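Local coordinates for protein predicted metal-dependent phosphohydrolase (Magnetospirillum magnetotacticum MS-1, PDB 3KH1) that probably acts as a metal-dependent phosphohydrolase of the HD-domain family, perhaps releasing phosphate from deoxynucleoside 5'-monophosphates, at residues A49-L54 with R142-L147; A56-E61 with K179-Y184. One frame throughout, in Å; residues are numbered along the deposited sequence.

In the fold
From the N terminus the chain passes through helix 41-54, whose last turns supply 49-54, and then through the loop that holds 56-61 before helix 65-74. A largely helical run brings it to helix 132-151, where 142-147 closes contact 1 back onto helix 41-54. After helix 164-177, helix 179-195 opens with 179-184 and closes contact 2 on the loop. The two closures cross rather than nest, the segments following one another in the order 1, 2, 1, 2. Contact 1 is buried, contact 2 lies nearer the surface, and Leu147 CD2 packs 3.9 Å from Tyr184 CE1 between them. Both also touch the second subunit.

Contact 1 (A49-L54 with R142-L147); sequences ATMAFL and RLQPLL
Met51, modelled as selenomethionine, reaches from helix 41-54 to helix 132-151 and makes every contact between 49-54 and 142-147. Its CB points at the other helix, CG lies opposite the carbonyl carbon, and with a nearly trans second torsion (chi2 167°) the chain stays extended toward that helix as far as the selenium. CB and CG only span the distance; the selenium is the first atom to touch, 3.8 Å from Gln144 CB and 3.9 Å from Gln144 CG. Here the two side chains cross at about a right angle, so the selenium rests against the aliphatic root of the glutamine. A bend at chi3 (67°) then turns the methyl aside toward two leucines one helical turn apart. Met51 CE lies 3.8 Å from Leu143 CD2, and Met51 CE meets Leu147 CD1 at 4.1 Å, where the two side chains approach tip to tip. The short helix axes come no closer than 11.4 Å and run at 104° to each other, a separation that one long, unbranched side chain bridges.

Around this bridge, Leu143 and Leu147 also pack on helix 179-195, and Leu143 touches Met14 of the second subunit. Gln144 divides its roles: after a bend at chi2 its amide leads away from Met51, and NE2 is hydrogen-bonded to Glu39 OE2 and His47 ND1. The side chain of Gln144 lies about 7 Å from a bound calcium ion. The chemistry across the two segments is therefore wholly apolar, a buried patch of methyl, methylene and selenium contacts held by van der Waals forces, while the amide of the one polar residue involved is turned to Glu39 and His47.

Contact 2 (A56-E61 with K179-Y184); sequences AEYADE and KRLGAY
Tyr58 lies against the first turn of helix 179-195, its ring set against the aliphatic parts of Arg180 and Leu181. Apolar contacts do all the work between the two segments. Tyr58 CB packs 4.1 Å from Leu181 CG, and farther out Tyr58 CD2 meets Leu181 CD2, also at 4.1 Å, the two side chains crossing at about a right angle. On the CD1 side of the ring, Arg180 runs alongside in the same direction: Tyr58 CD1 is 3.9 Å from Arg180 CG and 4.1 Å from Arg180 CB. In the conformer described, with CG opposite the backbone N (chi1 -173°), Arg180 lays CB and CG beside the ring, whereas its guanidinium plane is turned 71° from the ring plane. Within the loop, Glu57 CG sits 3.4 Å above the centre of one face of the tyrosine.

Polar contacts lie at the margins. Tyr58 OH is hydrogen-bonded to Gln13 OE1 of the second subunit, and the Tyr58 carbonyl oxygen shares Ser178 OG with the backbone N of Leu181, linking the loop to the helix start. A leucine in place of Tyr58 has no ring or hydroxyl, and would probably leave Gln13 OE1 of the second subunit without that partner and open a gap beside Arg180 CB and CG.

Leu181 also packs on Leu140 of helix 132-151. The arrangement is a 3-10 turn (56-58) docked on the N-terminal turn of a helix, at the dimer-facing border of a mainly helical HD-domain fold.

Contact 1 (A49-L54 with R142-L147)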
loop_
_atom_site.group_PDB
_atom_site.type_symbol
_atom_site.label_atom_id
_atom_site.label_comp_id
_atom_site.label_asym_id
_atom_site.label_seq_id
_atom_site.Cartn_x
_atom_site.Cartn_y
_atom_site.Cartn_z
ATOM N N ALA A 49 2.271 -5.624 -2.328
ATOM C CA ALA A 49 1.788 -6.259 -1.092
ATOM C C ALA A 49 0.470 -6.984 -1.306
ATOM O O ALA A 49 0.270 -8.075 -0.763
ATOM C CB ALA A 49 1.661 -5.216 0.044
ATOM N N THR A 50 -0.415 -6.420 -2.119
ATOM C CA THR A 50 -1.650 -7.099 -2.436
ATOM C C THR A 50 -1.363 -8.391 -3.239
ATOM O O THR A 50 -1.942 -9.447 -2.970
ATOM C CB THR A 50 -2.582 -6.145 -3.228
ATOM O OG1 THR A 50 -2.800 -4.961 -2.457
ATOM C CG2 THR A 50 -3.922 -6.777 -3.532
HETATM N N MSE A 51 -0.420 -8.309 -4.171
HETATM C CA MSE A 51 0.013 -9.497 -4.919
HETATM C C MSE A 51 0.566 -10.591 -4.002
HETATM O O MSE A 51 0.377 -11.764 -4.277
HETATM C CB MSE A 51 1.100 -9.145 -5.938
HETATM C CG MSE A 51 0.593 -8.360 -7.134
HETATM SE SE MSE A 51 1.964 -7.576 -8.231
HETATM C CE MSE A 51 2.787 -9.222 -8.961
ATOM N N ALA A 52 1.275 -10.232 -2.929
ATOM C CA ALA A 52 1.784 -11.228 -1.983
ATOM C C ALA A 52 0.646 -12.108 -1.467
ATOM O O ALA A 52 0.782 -13.308 -1.415
ATOM C CB ALA A 52 2.558 -10.539 -0.834
ATOM N N PHE A 53 -0.449 -11.483 -1.050
ATOM C CA PHE A 53 -1.570 -12.235 -0.548
ATOM C C PHE A 53 -2.245 -13.028 -1.656
ATOM O O PHE A 53 -2.571 -14.187 -1.492
ATOM C CB PHE A 53 -2.570 -11.299 0.150
ATOM C CG PHE A 53 -2.099 -10.801 1.469
ATOM C CD1 PHE A 53 -1.941 -11.673 2.545
ATOM C CD2 PHE A 53 -1.817 -9.471 1.640
ATOM C CE1 PHE A 53 -1.506 -11.196 3.757
ATOM C CE2 PHE A 53 -1.404 -8.954 2.881
ATOM C CZ PHE A 53 -1.224 -9.808 3.942
ATOM N N LEU A 54 -2.460 -12.420 -2.810
ATOM C CA LEU A 54 -3.151 -13.082 -3.915
ATOM C C LEU A 54 -2.388 -14.284 -4.467
ATOM O O LEU A 54 -2.990 -15.269 -4.863
ATOM C CB LEU A 54 -3.385 -12.098 -5.058
ATOM C CG LEU A 54 -4.360 -10.956 -4.845
ATOM C CD1 LEU A 54 -4.212 -9.850 -5.915
ATOM C CD2 LEU A 54 -5.821 -11.421 -4.748
ATOM N N ARG A 142 9.801 -7.735 -8.723
ATOM C CA ARG A 142 10.390 -7.783 -10.054
ATOM C C ARG A 142 9.373 -8.196 -11.108
ATOM O O ARG A 142 9.489 -7.847 -12.293
ATOM C CB ARG A 142 11.567 -8.757 -10.061
ATOM C CG ARG A 142 12.763 -8.289 -9.244
ATOM C CD ARG A 142 13.754 -7.555 -10.056
ATOM N NE ARG A 142 13.273 -6.435 -10.863
ATOM C CZ ARG A 142 13.094 -5.167 -10.450
ATOM N NH1 ARG A 142 13.407 -4.777 -9.204
ATOM N NH2 ARG A 142 12.674 -4.242 -11.320
ATOM N N LEU A 143 8.343 -8.957 -10.719
ATOM C CA LEU A 143 7.311 -9.388 -11.683
ATOM C C LEU A 143 6.428 -8.245 -12.107
ATOM O O LEU A 143 6.059 -8.111 -13.280
ATOM C CB LEU A 143 6.463 -10.448 -11.011
ATOM C CG LEU A 143 5.255 -10.988 -11.789
ATOM C CD1 LEU A 143 5.670 -11.608 -13.146
ATOM C CD2 LEU A 143 4.453 -12.017 -10.972
ATOM N N GLN A 144 6.033 -7.431 -11.137
ATOM C CA GLN A 144 5.041 -6.406 -11.423
ATOM C C GLN A 144 5.419 -5.431 -12.564
ATOM O O GLN A 144 4.557 -5.128 -13.420
ATOM C CB GLN A 144 4.601 -5.700 -10.143
ATOM C CG GLN A 144 3.491 -4.641 -10.285
ATOM C CD GLN A 144 4.002 -3.240 -10.437
ATOM O OE1 GLN A 144 5.199 -2.991 -10.680
ATOM N NE2 GLN A 144 3.087 -2.270 -10.197
ATOM N N PRO A 145 6.667 -4.950 -12.626
ATOM C CA PRO A 145 7.000 -4.055 -13.726
ATOM C C PRO A 145 6.927 -4.740 -15.088
ATOM O O PRO A 145 6.708 -4.077 -16.097
ATOM C CB PRO A 145 8.405 -3.537 -13.403
ATOM C CG PRO A 145 8.566 -3.850 -12.000
ATOM C CD PRO A 145 7.711 -4.953 -11.587
ATOM N N LEU A 146 7.197 -6.034 -15.131
ATOM C CA LEU A 146 7.040 -6.809 -16.373
ATOM C C LEU A 146 5.593 -6.823 -16.832
ATOM O O LEU A 146 5.276 -6.601 -18.017
ATOM C CB LEU A 146 7.579 -8.224 -16.223
ATOM C CG LEU A 146 9.028 -8.353 -15.779
ATOM C CD1 LEU A 146 9.409 -9.854 -15.650
ATOM C CD2 LEU A 146 9.997 -7.610 -16.662
ATOM N N LEU A 147 4.698 -7.052 -15.872
ATOM C CA LEU A 147 3.265 -6.961 -16.146
ATOM C C LEU A 147 2.905 -5.623 -16.732
ATOM O O LEU A 147 2.152 -5.535 -17.722
ATOM C CB LEU A 147 2.450 -7.215 -14.877
ATOM C CG LEU A 147 2.586 -8.575 -14.167
ATOM C CD1 LEU A 147 1.736 -8.624 -12.899
ATOM C CD2 LEU A 147 2.191 -9.714 -15.042
#

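Contact 2 (A56-E61 with K179-Y184)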
loop_
_atom_site.group_PDB
_atom_site.type_symbol
_atom_site.label_atom_id
_atom_site.label_comp_id
_atom_site.label_asym_id
_atom_site.label_seq_id
_atom_site.Cartn_x
_atom_site.Cartn_y
_atom_site.Cartn_z
ATOM N N ALA A 56 0.053 -16.012 -2.869
ATOM C CA ALA A 56 0.688 -16.728 -1.738
ATOM C C ALA A 56 0.936 -18.194 -2.056
ATOM O O ALA A 56 1.909 -18.777 -1.607
ATOM C CB ALA A 56 -0.204 -16.633 -0.466
ATOM N N GLU A 57 0.040 -18.801 -2.824
ATOM C CA GLU A 57 0.137 -20.251 -3.047
ATOM C C GLU A 57 1.393 -20.645 -3.840
ATOM O O GLU A 57 1.801 -21.820 -3.862
ATOM C CB GLU A 57 -1.090 -20.787 -3.783
ATOM C CG GLU A 57 -1.136 -20.429 -5.282
ATOM C CD GLU A 57 -2.520 -20.640 -5.857
ATOM O OE1 GLU A 57 -3.352 -19.735 -5.620
ATOM O OE2 GLU A 57 -2.806 -21.715 -6.437
ATOM N N TYR A 58 1.989 -19.652 -4.516
ATOM C CA TYR A 58 3.186 -19.878 -5.340
ATOM C C TYR A 58 4.506 -19.742 -4.524
ATOM O O TYR A 58 5.566 -20.006 -5.102
ATOM C CB TYR A 58 3.165 -18.967 -6.594
ATOM C CG TYR A 58 1.880 -19.156 -7.390
ATOM C CD1 TYR A 58 1.597 -20.364 -8.054
ATOM C CD2 TYR A 58 0.902 -18.174 -7.414
ATOM C CE1 TYR A 58 0.403 -20.573 -8.717
ATOM C CE2 TYR A 58 -0.317 -18.387 -8.069
ATOM C CZ TYR A 58 -0.541 -19.568 -8.728
ATOM O OH TYR A 58 -1.698 -19.835 -9.378
ATOM N N ALA A 59 4.410 -19.373 -3.232
ATOM C CA ALA A 59 5.559 -19.175 -2.256
ATOM C C ALA A 59 5.988 -20.482 -1.634
ATOM O O ALA A 59 5.161 -21.401 -1.466
ATOM C CB ALA A 59 5.202 -18.140 -1.120
ATOM N N ASP A 60 7.270 -20.555 -1.295
ATOM C CA ASP A 60 7.782 -21.728 -0.592
ATOM C C ASP A 60 7.073 -21.827 0.752
ATOM O O ASP A 60 6.635 -20.816 1.307
ATOM C CB ASP A 60 9.298 -21.658 -0.381
ATOM C CG ASP A 60 10.074 -21.847 -1.659
ATOM O OD1 ASP A 60 9.464 -22.254 -2.678
ATOM O OD2 ASP A 60 11.307 -21.616 -1.640
ATOM N N GLU A 61 6.944 -23.065 1.261
ATOM C CA GLU A 61 6.254 -23.335 2.545
ATOM C C GLU A 61 6.759 -22.467 3.715
ATOM O O GLU A 61 5.962 -22.059 4.598
ATOM C CB GLU A 61 6.329 -24.840 2.897
ATOM N N LYS A 179 9.210 -20.768 -8.901
ATOM C CA LYS A 179 9.427 -21.331 -10.206
ATOM C C LYS A 179 8.228 -21.086 -11.138
ATOM O O LYS A 179 8.407 -20.782 -12.314
ATOM C CB LYS A 179 9.765 -22.834 -10.131
ATOM C CG LYS A 179 11.137 -23.118 -9.536
ATOM C CD LYS A 179 11.525 -24.601 -9.684
ATOM N N ARG A 180 7.011 -21.186 -10.610
ATOM C CA ARG A 180 5.821 -20.985 -11.431
ATOM C C ARG A 180 5.730 -19.509 -11.902
ATOM O O ARG A 180 5.409 -19.228 -13.064
ATOM C CB ARG A 180 4.576 -21.402 -10.648
ATOM C CG ARG A 180 3.270 -21.411 -11.434
ATOM C CD ARG A 180 3.061 -22.667 -12.322
ATOM N NE ARG A 180 2.122 -22.397 -13.421
ATOM C CZ ARG A 180 2.353 -21.546 -14.432
ATOM N NH1 ARG A 180 3.509 -20.872 -14.528
ATOM N NH2 ARG A 180 1.419 -21.371 -15.367
ATOM N N LEU A 181 5.978 -18.556 -11.000
ATOM C CA LEU A 181 5.956 -17.153 -11.413
ATOM C C LEU A 181 7.123 -16.840 -12.344
ATOM O O LEU A 181 6.969 -16.025 -13.266
ATOM C CB LEU A 181 5.885 -16.203 -10.216
ATOM C CG LEU A 181 4.671 -16.322 -9.297
ATOM C CD1 LEU A 181 4.855 -15.314 -8.170
ATOM C CD2 LEU A 181 3.317 -16.174 -10.028
ATOM N N GLY A 182 8.281 -17.476 -12.137
ATOM C CA GLY A 182 9.365 -17.298 -13.069
ATOM C C GLY A 182 9.041 -17.769 -14.473
ATOM O O GLY A 182 9.370 -17.109 -15.449
ATOM N N ALA A 183 8.407 -18.925 -14.583
ATOM C CA ALA A 183 7.969 -19.456 -15.869
ATOM C C ALA A 183 6.961 -18.536 -16.530
ATOM O O ALA A 183 7.045 -18.280 -17.737
ATOM C CB ALA A 183 7.391 -20.903 -15.676
ATOM N N TYR A 184 6.030 -17.981 -15.732
ATOM C CA TYR A 184 5.084 -17.005 -16.267
ATOM C C TYR A 184 5.790 -15.817 -16.838
ATOM O O TYR A 184 5.518 -15.363 -17.952
ATOM C CB TYR A 184 4.067 -16.613 -15.207
ATOM C CG TYR A 184 3.027 -15.664 -15.705
ATOM C CD1 TYR A 184 3.214 -14.294 -15.639
ATOM C CD2 TYR A 184 1.856 -16.134 -16.287
ATOM C CE1 TYR A 184 2.273 -13.428 -16.174
ATOM C CE2 TYR A 184 0.891 -15.245 -16.746
ATOM C CZ TYR A 184 1.116 -13.900 -16.698
ATOM O OH TYR A 184 0.167 -13.021 -17.174
#